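Local coordinates for protein DNA polymerase (Bacillus phage phi29, PDB 2PY5) that replicates phage DNA by protein-primed, highly processive strand-displacement synthesis and proofreads it with a 3'-5' exonuclease activity, at residues F[27-32]-F[45-50]; F[260-265]-F[280-285]; F[290-295]-F[314-319]; F[528-533]-F[570-575]. The protein carries 2 engineered substitutions. All coordinates share one frame; numbering follows the deposited sequence. Where two conformers were deposited one is given.

Contact 1 of 4, residues F[27-32]-F[45-50]; sequences YGYMNI and DEFMAW. With EDO (1,2-ethanediol), chain P.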
# COMPACT_ATOMS: atom_id res chain seq x y z
N TYR F 27 3.25 24.77 14.06
CA TYR F 27 4.14 24.13 13.10
C TYR F 27 5.41 23.71 13.82
O TYR F 27 5.77 24.27 14.86
CB TYR F 27 4.50 25.08 11.95
CG TYR F 27 5.47 26.20 12.34
CD1 TYR F 27 6.85 25.98 12.41
CD2 TYR F 27 5.01 27.48 12.64
CE1 TYR F 27 7.74 27.02 12.76
CE2 TYR F 27 5.89 28.51 12.98
CZ TYR F 27 7.26 28.26 13.05
OH TYR F 27 8.14 29.27 13.40
N GLY F 28 6.11 22.75 13.22
CA GLY F 28 7.45 22.40 13.66
C GLY F 28 8.26 22.06 12.43
O GLY F 28 7.73 21.48 11.47
N TYR F 29 9.53 22.44 12.45
CA TYR F 29 10.53 21.91 11.50
C TYR F 29 11.79 21.49 12.22
O TYR F 29 12.13 22.05 13.23
CB TYR F 29 10.84 22.91 10.37
CG TYR F 29 11.55 24.19 10.76
CD1 TYR F 29 12.92 24.20 11.07
CD2 TYR F 29 10.86 25.40 10.78
CE1 TYR F 29 13.58 25.38 11.41
CE2 TYR F 29 11.52 26.58 11.12
CZ TYR F 29 12.88 26.56 11.42
OH TYR F 29 13.55 27.72 11.77
N MET F 30 12.46 20.48 11.67
CA MET F 30 13.69 19.95 12.26
C MET F 30 14.61 19.48 11.13
O MET F 30 14.19 18.71 10.28
CB MET F 30 13.38 18.78 13.21
CG MET F 30 14.63 18.14 13.81
SD MET F 30 14.31 16.91 15.09
CE MET F 30 13.93 17.95 16.49
N ASN F 31 15.87 19.94 11.17
CA ASN F 31 16.90 19.57 10.19
C ASN F 31 17.19 18.07 10.36
O ASN F 31 17.58 17.63 11.43
CB ASN F 31 18.12 20.45 10.47
CG ASN F 31 19.23 20.31 9.44
OD1 ASN F 31 20.00 21.26 9.23
ND2 ASN F 31 19.35 19.18 8.83
N ILE F 32 16.95 17.32 9.29
CA ILE F 32 17.08 15.86 9.28
C ILE F 32 18.51 15.41 9.56
O ILE F 32 18.75 14.35 10.15
CB ILE F 32 16.56 15.30 7.93
CG1 ILE F 32 15.04 15.44 7.87
CG2 ILE F 32 16.95 13.83 7.71
CD1 ILE F 32 14.44 15.15 6.49
N ASP F 45 1.93 31.88 8.78
CA ASP F 45 2.63 32.97 8.10
C ASP F 45 4.12 32.92 8.39
O ASP F 45 4.93 33.07 7.50
CB ASP F 45 2.09 34.33 8.53
CG ASP F 45 0.76 34.70 7.88
OD1 ASP F 45 0.38 34.10 6.86
OD2 ASP F 45 0.11 35.66 8.38
N GLU F 46 4.46 32.73 9.66
CA GLU F 46 5.85 32.65 10.07
C GLU F 46 6.53 31.44 9.42
O GLU F 46 7.66 31.57 8.91
CB GLU F 46 5.91 32.51 11.58
CG GLU F 46 7.29 32.59 12.14
CD GLU F 46 7.26 32.64 13.64
OE1 GLU F 46 7.19 31.56 14.27
OE2 GLU F 46 7.28 33.77 14.19
N PHE F 47 5.85 30.30 9.45
CA PHE F 47 6.40 29.06 8.86
C PHE F 47 6.67 29.27 7.37
O PHE F 47 7.75 28.94 6.85
CB PHE F 47 5.42 27.91 9.02
CG PHE F 47 5.90 26.62 8.37
CD1 PHE F 47 6.91 25.87 8.98
CD2 PHE F 47 5.36 26.16 7.17
CE1 PHE F 47 7.39 24.69 8.38
CE2 PHE F 47 5.83 24.98 6.58
CZ PHE F 47 6.84 24.26 7.21
N MET F 48 5.67 29.80 6.67
CA MET F 48 5.78 29.95 5.21
C MET F 48 6.85 30.99 4.80
O MET F 48 7.51 30.84 3.77
CB MET F 48 4.42 30.29 4.59
CG MET F 48 3.44 29.15 4.69
SD MET F 48 3.99 27.62 3.89
CE MET F 48 4.18 28.13 2.17
N ALA F 49 7.03 32.04 5.59
CA ALA F 49 8.13 32.97 5.34
C ALA F 49 9.47 32.21 5.35
O ALA F 49 10.32 32.44 4.50
CB ALA F 49 8.14 34.12 6.37
N TRP F 50 9.62 31.29 6.30
CA TRP F 50 10.80 30.44 6.40
C TRP F 50 10.90 29.51 5.18
O TRP F 50 11.98 29.40 4.55
CB TRP F 50 10.76 29.65 7.72
CG TRP F 50 11.82 28.59 7.81
CD1 TRP F 50 13.13 28.77 8.15
CD2 TRP F 50 11.66 27.19 7.55
NE1 TRP F 50 13.79 27.56 8.11
CE2 TRP F 50 12.92 26.58 7.76
CE3 TRP F 50 10.57 26.38 7.18
CZ2 TRP F 50 13.12 25.21 7.59
CZ3 TRP F 50 10.78 25.01 7.01
CH2 TRP F 50 12.05 24.44 7.23
C1 EDO P . 2.56 36.52 11.33
O1 EDO P . 3.30 35.67 12.21
C2 EDO P . 1.07 36.23 11.44
O2 EDO P . 0.32 37.06 10.52
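Phe47 fills the middle of this contact, with Tyr27 and Tyr29 on the strand beside it and Trp50 one helical turn further on. The arrangement is helix-on-sheet packing in the RNase H-like exonuclease fold: helix 44-54 lies against strand 24-31, whose Gly28 pairs with the engineered Ala12 on the neighbouring strand. Being two residues apart, Tyr27 and Tyr29 present their rings on the same side of the strand. CB of Phe47 sits over one face of the Tyr27 ring, 3.9 Å from its centroid, while the two rings are tilted at 47° and meet at Tyr27 CD1 and Phe47 CD1, 3.4 Å apart. Tyr29 instead lies flat on the six-membered ring of Trp50, the planes parallel and the centroids 3.8 Å apart; large flat residues suit a place where the axes of strand 27-31 and helix 45-50 come no closer than 9.4 Å. Trp50 meets Tyr9, and Phe47 meets Phe13, edge-to-face. The polar edge is reached at the phenol oxygen of Tyr27. Exposed Glu46, its CG anti to the backbone N (chi1 -173°), reaches across with its carboxylate almost perpendicular to the ring, and Tyr27 OH donates to the anti side of Glu46 OE1 at 2.6 Å.

Contact 2 of 4, residues F[260-265]-F[280-285]; sequences SRLLPY and DYPLHI. With EDO (1,2-ethanediol), chain I.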
# COMPACT_ATOMS: atom_id res chain seq x y z
N SER F 260 11.27 -17.88 -7.60
CA SER F 260 11.23 -19.25 -8.15
C SER F 260 10.29 -19.50 -9.32
O SER F 260 10.45 -20.53 -10.00
CB SER F 260 10.93 -20.26 -7.05
OG SER F 260 9.60 -20.17 -6.61
N ARG F 261 9.37 -18.59 -9.62
CA ARG F 261 8.42 -18.85 -10.69
C ARG F 261 8.91 -18.46 -12.07
O ARG F 261 9.78 -17.62 -12.22
CB ARG F 261 7.08 -18.15 -10.45
CG ARG F 261 6.41 -18.55 -9.16
CD ARG F 261 5.85 -19.95 -9.17
NE ARG F 261 4.91 -20.13 -8.07
CZ ARG F 261 4.26 -21.25 -7.79
NH1 ARG F 261 4.45 -22.35 -8.52
NH2 ARG F 261 3.41 -21.28 -6.78
N LEU F 262 8.36 -19.12 -13.08
CA LEU F 262 8.59 -18.74 -14.47
C LEU F 262 7.93 -17.40 -14.75
O LEU F 262 6.71 -17.27 -14.62
CB LEU F 262 8.02 -19.81 -15.41
CG LEU F 262 8.35 -19.68 -16.89
CD1 LEU F 262 9.86 -19.85 -17.15
CD2 LEU F 262 7.53 -20.73 -17.66
N LEU F 263 8.72 -16.42 -15.16
CA LEU F 263 8.24 -15.05 -15.32
C LEU F 263 8.61 -14.47 -16.68
O LEU F 263 9.63 -14.86 -17.27
CB LEU F 263 8.75 -14.16 -14.19
CG LEU F 263 8.30 -14.51 -12.77
CD1 LEU F 263 9.08 -13.74 -11.71
CD2 LEU F 263 6.79 -14.25 -12.67
N PRO F 264 7.80 -13.55 -17.20
CA PRO F 264 7.97 -13.07 -18.57
C PRO F 264 9.06 -12.02 -18.73
O PRO F 264 9.31 -11.22 -17.81
CB PRO F 264 6.60 -12.43 -18.86
CG PRO F 264 6.23 -11.87 -17.55
CD PRO F 264 6.62 -12.92 -16.57
N TYR F 265 9.66 -11.98 -19.92
CA TYR F 265 10.55 -10.90 -20.29
C TYR F 265 10.52 -10.70 -21.81
O TYR F 265 9.95 -11.52 -22.57
CB TYR F 265 11.99 -11.16 -19.79
CG TYR F 265 12.73 -12.21 -20.58
CD1 TYR F 265 13.56 -11.85 -21.64
CD2 TYR F 265 12.60 -13.55 -20.28
CE1 TYR F 265 14.23 -12.80 -22.38
CE2 TYR F 265 13.28 -14.53 -21.04
CZ TYR F 265 14.07 -14.14 -22.09
OH TYR F 265 14.76 -15.10 -22.84
N ASP F 280 9.36 -21.51 -26.66
CA ASP F 280 10.21 -20.33 -26.58
C ASP F 280 9.46 -19.08 -26.07
O ASP F 280 10.10 -18.12 -25.64
CB ASP F 280 10.82 -20.02 -27.93
CG ASP F 280 11.82 -21.07 -28.36
OD1 ASP F 280 12.33 -21.81 -27.50
OD2 ASP F 280 12.09 -21.14 -29.56
N TYR F 281 8.13 -19.09 -26.19
CA TYR F 281 7.25 -18.05 -25.64
C TYR F 281 6.17 -18.75 -24.81
O TYR F 281 5.00 -18.78 -25.21
CB TYR F 281 6.60 -17.22 -26.74
CG TYR F 281 7.56 -16.31 -27.49
CD1 TYR F 281 8.42 -16.82 -28.43
CD2 TYR F 281 7.57 -14.94 -27.27
CE1 TYR F 281 9.31 -16.02 -29.10
CE2 TYR F 281 8.45 -14.12 -27.96
CZ TYR F 281 9.32 -14.66 -28.87
OH TYR F 281 10.22 -13.87 -29.59
N PRO F 282 6.58 -19.37 -23.68
CA PRO F 282 5.74 -20.31 -22.93
C PRO F 282 4.68 -19.69 -21.98
O PRO F 282 3.85 -20.46 -21.42
CB PRO F 282 6.77 -21.10 -22.13
CG PRO F 282 7.81 -20.09 -21.82
CD PRO F 282 7.92 -19.26 -23.08
N LEU F 283 4.71 -18.37 -21.82
CA LEU F 283 3.71 -17.64 -21.04
C LEU F 283 2.86 -16.81 -21.97
O LEU F 283 3.32 -16.34 -23.00
CB LEU F 283 4.35 -16.71 -20.00
CG LEU F 283 5.21 -17.35 -18.92
CD1 LEU F 283 5.75 -16.29 -17.98
CD2 LEU F 283 4.46 -18.45 -18.14
N HIS F 284 1.60 -16.59 -21.61
CA HIS F 284 0.76 -15.76 -22.45
C HIS F 284 -0.36 -15.09 -21.67
O HIS F 284 -0.66 -15.49 -20.56
CB HIS F 284 0.19 -16.53 -23.65
CG HIS F 284 -0.92 -17.50 -23.33
ND1 HIS F 284 -0.70 -18.76 -22.84
CD2 HIS F 284 -2.26 -17.40 -23.54
CE1 HIS F 284 -1.87 -19.39 -22.69
NE2 HIS F 284 -2.83 -18.58 -23.10
N ILE F 285 -0.93 -14.08 -22.30
CA ILE F 285 -2.16 -13.42 -21.84
C ILE F 285 -3.16 -13.65 -22.96
O ILE F 285 -2.86 -13.37 -24.12
CB ILE F 285 -1.93 -11.92 -21.55
CG1 ILE F 285 -1.06 -11.74 -20.30
CG2 ILE F 285 -3.29 -11.18 -21.34
CD1 ILE F 285 -0.54 -10.32 -20.07
C1 EDO I . 9.89 -22.64 -12.86
O1 EDO I . 9.04 -23.35 -13.78
C2 EDO I . 9.59 -23.10 -11.44
O2 EDO I . 10.78 -23.13 -10.63
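Leu262 and Leu283 approach from opposing backbones, run past one another in opposite directions and touch where their CD2 methyls meet, at 3.9 Å. The CG of Leu262 stands anti to its own N (chi1 -171°), which carries CD2 across to Pro282 as well, 4.2 Å from that ring's CG. Leu283 reaches deeper. Its chain is extended at chi2 (-179°), and CD1 is thereby laid over the face of the peptide joining Leu263 and Pro264, 3.6 Å from Leu263 C and 3.5 Å from Pro264 N. The same methyl meets the ring of Pro264 at CD, 3.8 Å away, with the leucine side chain and the proline ring crossing at about a right angle. A proline suits this position because its N carries no hydrogen, and a methyl can rest against it without burying an unmet donor. The carbonyl of Leu262, which also faces Leu283 CD1, is satisfied by NE1 of Trp436 in helix 427-447.

Leu263 points its side chain the other way, onto Met429 and Trp436 of that helix, which Pro264 also touches through Phe432. At the far end of the segment an ethanediol molecule, probably from the crystallisation liquor, donates to Ser260 O. Across the segments themselves the cohesion is purely apolar, since the strands make their backbone bonds to a third one: Leu263 pairs with Thr356 and Leu283 with Phe353. This is side-chain packing between two strands that share strand 340-356 in an antiparallel sheet, just beyond helix 253-260 of the polymerisation region.

Contact 3 of 4, residues F[290-295]-F[314-319]; sequences CEFELK and EYLKSS. With EDO (1,2-ethanediol), chain J.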
# COMPACT_ATOMS: atom_id res chain seq x y z
N CYS F 290 -16.59 -15.26 -22.59
CA CYS F 290 -17.29 -16.49 -22.24
C CYS F 290 -18.38 -16.24 -21.22
O CYS F 290 -18.50 -15.15 -20.67
CB CYS F 290 -16.31 -17.54 -21.69
SG CYS F 290 -15.58 -17.09 -20.10
N GLU F 291 -19.19 -17.28 -21.01
CA GLU F 291 -20.05 -17.38 -19.85
C GLU F 291 -19.51 -18.52 -19.01
O GLU F 291 -18.71 -19.35 -19.49
CB GLU F 291 -21.49 -17.61 -20.29
CG GLU F 291 -22.07 -16.39 -20.99
CD GLU F 291 -23.45 -16.64 -21.55
OE1 GLU F 291 -23.57 -16.82 -22.78
OE2 GLU F 291 -24.40 -16.65 -20.76
N PHE F 292 -19.82 -18.50 -17.74
CA PHE F 292 -19.25 -19.48 -16.83
C PHE F 292 -20.17 -19.85 -15.68
O PHE F 292 -21.07 -19.10 -15.31
CB PHE F 292 -17.90 -19.00 -16.29
CG PHE F 292 -17.95 -17.69 -15.55
CD1 PHE F 292 -18.36 -17.65 -14.21
CD2 PHE F 292 -17.59 -16.50 -16.18
CE1 PHE F 292 -18.40 -16.45 -13.52
CE2 PHE F 292 -17.63 -15.28 -15.48
CZ PHE F 292 -18.03 -15.26 -14.16
N GLU F 293 -19.94 -21.05 -15.15
CA GLU F 293 -20.65 -21.51 -13.96
C GLU F 293 -19.66 -22.30 -13.10
O GLU F 293 -19.01 -23.22 -13.58
CB GLU F 293 -21.85 -22.39 -14.32
CG GLU F 293 -23.09 -22.12 -13.46
CD GLU F 293 -23.92 -20.93 -13.94
OE1 GLU F 293 -23.89 -20.56 -15.14
OE2 GLU F 293 -24.64 -20.37 -13.10
N LEU F 294 -19.54 -21.91 -11.83
CA LEU F 294 -18.60 -22.55 -10.92
C LEU F 294 -18.92 -24.03 -10.76
O LEU F 294 -20.09 -24.39 -10.60
CB LEU F 294 -18.67 -21.87 -9.56
CG LEU F 294 -17.72 -22.34 -8.47
CD1 LEU F 294 -16.27 -22.01 -8.86
CD2 LEU F 294 -18.10 -21.70 -7.15
N LYS F 295 -17.89 -24.88 -10.81
CA LYS F 295 -18.06 -26.32 -10.57
C LYS F 295 -18.32 -26.59 -9.09
O LYS F 295 -17.75 -25.93 -8.22
CB LYS F 295 -16.83 -27.09 -11.03
CG LYS F 295 -16.66 -27.13 -12.51
CD LYS F 295 -15.40 -27.85 -12.87
CE LYS F 295 -15.11 -27.73 -14.34
NZ LYS F 295 -13.79 -28.30 -14.72
N GLU F 314 -16.94 -9.43 -4.68
CA GLU F 314 -17.09 -10.88 -4.52
C GLU F 314 -16.71 -11.69 -5.76
O GLU F 314 -16.81 -11.21 -6.89
CB GLU F 314 -18.51 -11.21 -4.06
CG GLU F 314 -18.90 -10.51 -2.75
CD GLU F 314 -20.05 -11.18 -2.03
OE1 GLU F 314 -20.02 -12.42 -1.87
OE2 GLU F 314 -20.99 -10.47 -1.62
N TYR F 315 -16.26 -12.91 -5.52
CA TYR F 315 -15.91 -13.85 -6.58
C TYR F 315 -17.17 -14.57 -7.03
O TYR F 315 -17.98 -14.97 -6.21
CB TYR F 315 -14.81 -14.81 -6.11
CG TYR F 315 -13.49 -14.09 -6.05
CD1 TYR F 315 -13.13 -13.35 -4.92
CD2 TYR F 315 -12.64 -14.08 -7.13
CE1 TYR F 315 -11.94 -12.65 -4.88
CE2 TYR F 315 -11.46 -13.40 -7.11
CZ TYR F 315 -11.11 -12.69 -5.97
OH TYR F 315 -9.93 -12.02 -5.99
N LEU F 316 -17.31 -14.73 -8.34
CA LEU F 316 -18.60 -15.05 -8.93
C LEU F 316 -18.77 -16.54 -9.11
O LEU F 316 -17.84 -17.24 -9.54
CB LEU F 316 -18.74 -14.35 -10.28
CG LEU F 316 -18.64 -12.82 -10.25
CD1 LEU F 316 -18.57 -12.24 -11.66
CD2 LEU F 316 -19.79 -12.24 -9.48
N LYS F 317 -19.98 -17.00 -8.80
CA LYS F 317 -20.41 -18.35 -9.07
C LYS F 317 -20.85 -18.48 -10.53
O LYS F 317 -20.72 -19.54 -11.12
CB LYS F 317 -21.58 -18.72 -8.15
CG LYS F 317 -21.94 -20.19 -8.11
CD LYS F 317 -23.12 -20.43 -7.14
CE LYS F 317 -23.06 -21.80 -6.47
NZ LYS F 317 -24.02 -21.93 -5.33
N SER F 318 -21.39 -17.39 -11.08
CA SER F 318 -21.98 -17.40 -12.41
C SER F 318 -21.78 -16.06 -13.12
O SER F 318 -21.77 -15.01 -12.48
CB SER F 318 -23.47 -17.65 -12.29
OG SER F 318 -24.07 -17.73 -13.57
N SER F 319 -21.68 -16.11 -14.45
CA SER F 319 -21.68 -14.91 -15.26
C SER F 319 -23.09 -14.30 -15.37
O SER F 319 -23.24 -13.15 -15.75
CB SER F 319 -21.09 -15.22 -16.64
OG SER F 319 -21.71 -16.36 -17.21
C1 EDO J . -19.71 -24.05 -4.99
O1 EDO J . -18.58 -24.89 -5.27
C2 EDO J . -20.91 -24.48 -5.83
O2 EDO J . -20.84 -23.96 -7.17
O HOH W 1 -24.17 -16.61 -18.15
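Phe292 and Ser319 form the close-packed half of this contact. CB of Ser319 stands over one face of the Phe292 ring, 3.8 Å from its centroid, while Leu316 CB arrives at the ring's edge. The ring's chi1 of 59° turns it under the incoming chain, where Ile302 and Leu342 also touch it, and a large apolar side chain is well suited to such an enclosed place. Backbone bonds hold the two chains antiparallel around the non-hydrogen-bonded pair Glu293 and Ser318. On one flank Leu294 N donates to Lys317 O at 2.7 Å, in the carbonyl plane; on the other Ser319 N donates to Phe292 O at 3.2 Å, tilted from that plane. The next link is made by a side chain: Phe292 N gives a nearly straight bond to Ser319 OG (2.9 Å, 165°).

The outer side is looser and wetter. Glu293 bends at chi2 to bring its carboxylate back over Ser318, whose OG donates to OE2 at 2.7 Å from well above the carboxylate plane. A water links Ser319 OG to Glu291 OE2, the other oxygen of that carboxylate being taken by Asn344. Lys317 lays its aliphatic chain beside Leu294, CG to CB 4.0 Å, and its outer carbons reach a bound ethanediol.

Ser318 OG accepts from Gly320 N and donates to Glu293 OE2, which is consistent with an ionised carboxylate. The serines thus let an irregular loop dock on a regular strand: one hydroxyl stands in for a backbone acceptor, and the other anchors an acidic side chain.

Contact 4 of 4, residues F[528-533]-F[570-575]; sequences VKCAGM and DTFTIK. With nucleotides of chain B.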
# COMPACT_ATOMS: atom_id res chain seq x y z
N VAL F 528 -9.12 -8.25 16.14
CA VAL F 528 -10.15 -7.66 15.30
C VAL F 528 -9.56 -7.18 13.96
O VAL F 528 -8.58 -6.42 13.95
CB VAL F 528 -10.78 -6.46 16.00
CG1 VAL F 528 -11.97 -5.92 15.18
CG2 VAL F 528 -11.23 -6.82 17.42
N LYS F 529 -10.16 -7.63 12.85
CA LYS F 529 -9.79 -7.20 11.49
C LYS F 529 -11.04 -6.74 10.76
O LYS F 529 -12.03 -7.47 10.64
CB LYS F 529 -9.15 -8.35 10.72
CG LYS F 529 -7.89 -8.86 11.35
CD LYS F 529 -6.76 -7.85 11.26
CE LYS F 529 -5.58 -8.30 12.08
NZ LYS F 529 -5.05 -9.59 11.59
N CYS F 530 -11.03 -5.49 10.31
CA CYS F 530 -12.16 -4.94 9.55
C CYS F 530 -11.60 -3.80 8.75
O CYS F 530 -11.11 -2.82 9.32
CB CYS F 530 -13.31 -4.46 10.46
SG CYS F 530 -14.82 -3.82 9.56
N ALA F 531 -11.64 -3.96 7.43
CA ALA F 531 -11.10 -2.96 6.50
C ALA F 531 -11.79 -1.63 6.74
O ALA F 531 -13.02 -1.56 6.81
CB ALA F 531 -11.30 -3.41 5.07
N GLY F 532 -10.99 -0.58 6.89
CA GLY F 532 -11.52 0.77 7.07
C GLY F 532 -11.85 1.10 8.51
O GLY F 532 -12.08 2.26 8.83
N MET F 533 -11.87 0.09 9.39
CA MET F 533 -12.15 0.33 10.79
C MET F 533 -10.90 0.91 11.43
O MET F 533 -9.81 0.36 11.28
CB MET F 533 -12.56 -0.98 11.49
CG MET F 533 -13.12 -0.80 12.86
SD MET F 533 -13.61 -2.35 13.64
CE MET F 533 -15.25 -2.60 12.94
N ASP F 570 -17.23 10.62 10.90
CA ASP F 570 -18.26 10.11 10.03
C ASP F 570 -18.73 8.77 10.57
O ASP F 570 -18.04 8.12 11.38
CB ASP F 570 -17.69 9.94 8.62
CG ASP F 570 -18.76 9.78 7.55
OD1 ASP F 570 -19.81 10.45 7.64
OD2 ASP F 570 -18.54 8.98 6.61
N THR F 571 -19.90 8.34 10.11
CA THR F 571 -20.45 7.04 10.49
C THR F 571 -19.73 5.89 9.77
O THR F 571 -19.68 5.85 8.53
CB THR F 571 -21.92 6.96 10.16
OG1 THR F 571 -22.61 8.03 10.82
CG2 THR F 571 -22.51 5.62 10.62
N PHE F 572 -19.15 4.99 10.56
CA PHE F 572 -18.63 3.72 10.05
C PHE F 572 -19.59 2.60 10.41
O PHE F 572 -19.87 2.41 11.59
CB PHE F 572 -17.27 3.40 10.67
CG PHE F 572 -16.71 2.10 10.20
CD1 PHE F 572 -16.00 2.03 9.01
CD2 PHE F 572 -16.92 0.93 10.93
CE1 PHE F 572 -15.49 0.82 8.56
CE2 PHE F 572 -16.41 -0.29 10.47
CZ PHE F 572 -15.69 -0.33 9.28
N THR F 573 -20.05 1.85 9.42
CA THR F 573 -20.98 0.76 9.64
C THR F 573 -20.49 -0.49 8.92
O THR F 573 -20.04 -0.40 7.77
CB THR F 573 -22.38 1.13 9.09
OG1 THR F 573 -22.75 2.41 9.61
CG2 THR F 573 -23.43 0.10 9.48
N ILE F 574 -20.57 -1.63 9.60
CA ILE F 574 -20.29 -2.91 8.97
C ILE F 574 -21.51 -3.28 8.12
O ILE F 574 -22.58 -3.59 8.65
CB ILE F 574 -20.02 -4.01 9.99
CG1 ILE F 574 -18.83 -3.64 10.88
CG2 ILE F 574 -19.76 -5.36 9.27
CD1 ILE F 574 -18.49 -4.68 11.90
N LYS F 575 -21.33 -3.23 6.81
CA LYS F 575 -22.43 -3.46 5.86
C LYS F 575 -22.24 -4.79 5.17
O LYS F 575 -23.22 -5.42 4.78
CB LYS F 575 -22.47 -2.35 4.82
CG LYS F 575 -22.66 -0.96 5.39
CD LYS F 575 -22.79 0.08 4.30
CE LYS F 575 -22.89 1.47 4.89
NZ LYS F 575 -23.14 2.50 3.86
OXT LYS F 575 -21.11 -5.23 4.98
O5' DG B 1 -17.05 -4.61 4.02
C5' DG B 1 -17.37 -3.27 4.42
C4' DG B 1 -16.80 -2.25 3.45
O4' DG B 1 -15.37 -2.43 3.35
C3' DG B 1 -17.32 -2.37 2.01
O3' DG B 1 -18.32 -1.36 1.69
C2' DG B 1 -16.06 -2.31 1.14
C1' DG B 1 -14.97 -1.88 2.12
N9 DG B 1 -13.60 -2.33 1.85
C8 DG B 1 -13.18 -3.49 1.25
N7 DG B 1 -11.89 -3.60 1.17
C5 DG B 1 -11.41 -2.43 1.76
C6 DG B 1 -10.09 -1.98 1.96
O6 DG B 1 -9.03 -2.54 1.65
N1 DG B 1 -10.05 -0.74 2.60
C2 DG B 1 -11.16 -0.02 2.99
N2 DG B 1 -10.92 1.16 3.59
N3 DG B 1 -12.41 -0.43 2.80
C4 DG B 1 -12.46 -1.64 2.19
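A type II beta turn from Cys530 to Met533, at the end of strand 523-530, packs its inner side against Phe572 near the C-terminus. Met533 N closes the turn on Cys530 O at 3.0 Å. Gly532 occupies the position where a type II turn takes a positive phi, here 85°, and without a side chain it lets Phe572 CE1 approach its carbonyl carbon to 3.7 Å. The phenylalanine ring is met from two directions. Met533 CA lies over one face, offset toward the rim, whereas Cys530 SG, in the conformer given, comes in the ring plane at the edge, 3.6 Å from CZ, a sulfur-aromatic contact. With CG anti to the backbone N (chi1 178°), Phe572 reaches straight out from its strand into this notch.

The contact joins two elements of the polymerase. Strand 523-530 is an edge of the sheet that carries the polymerisation site, and its Lys529 stabilises the primer terminus; strand 564-573 is the second arm of a hairpin with strand 551-561, in the C-terminal region that binds DNA and the terminal protein, probably the thumb.

Flexible and slender, Met533 bends at chi3 so that its CE touches both Phe572 CE2, 3.6 Å away, and Ile574 CD1, 4.0 Å away. The outer side of the turn faces nucleic acid: the small Ala531 rests its CB over the guanine face of DG1 of chain B, 3.5 Å from C5, and Gly532 CA lies 3.6 Å from N2 of the same base.

In the fold
The four contacts follow one another along the chain without overlap. Contact 1 stands apart in the N-terminal exonuclease region, on its mixed eight-stranded sheet, with its centre 51 Å from that of contact 2 and 57 Å from that of contact 3, on the opposite side of the chain's centre from both. Contacts 2 and 3 share strand 283-294, one near each end, and so belong to one antiparallel sheet although their centres are 27 Å apart. Contact 4, near the C-terminus, comes within about 8 Å of contact 3 between nearest atoms, yet does not touch it. The exonuclease and polymerisation parts of the single chain are thus packed separately in these contacts, with contact 4 directly at the bound DNA.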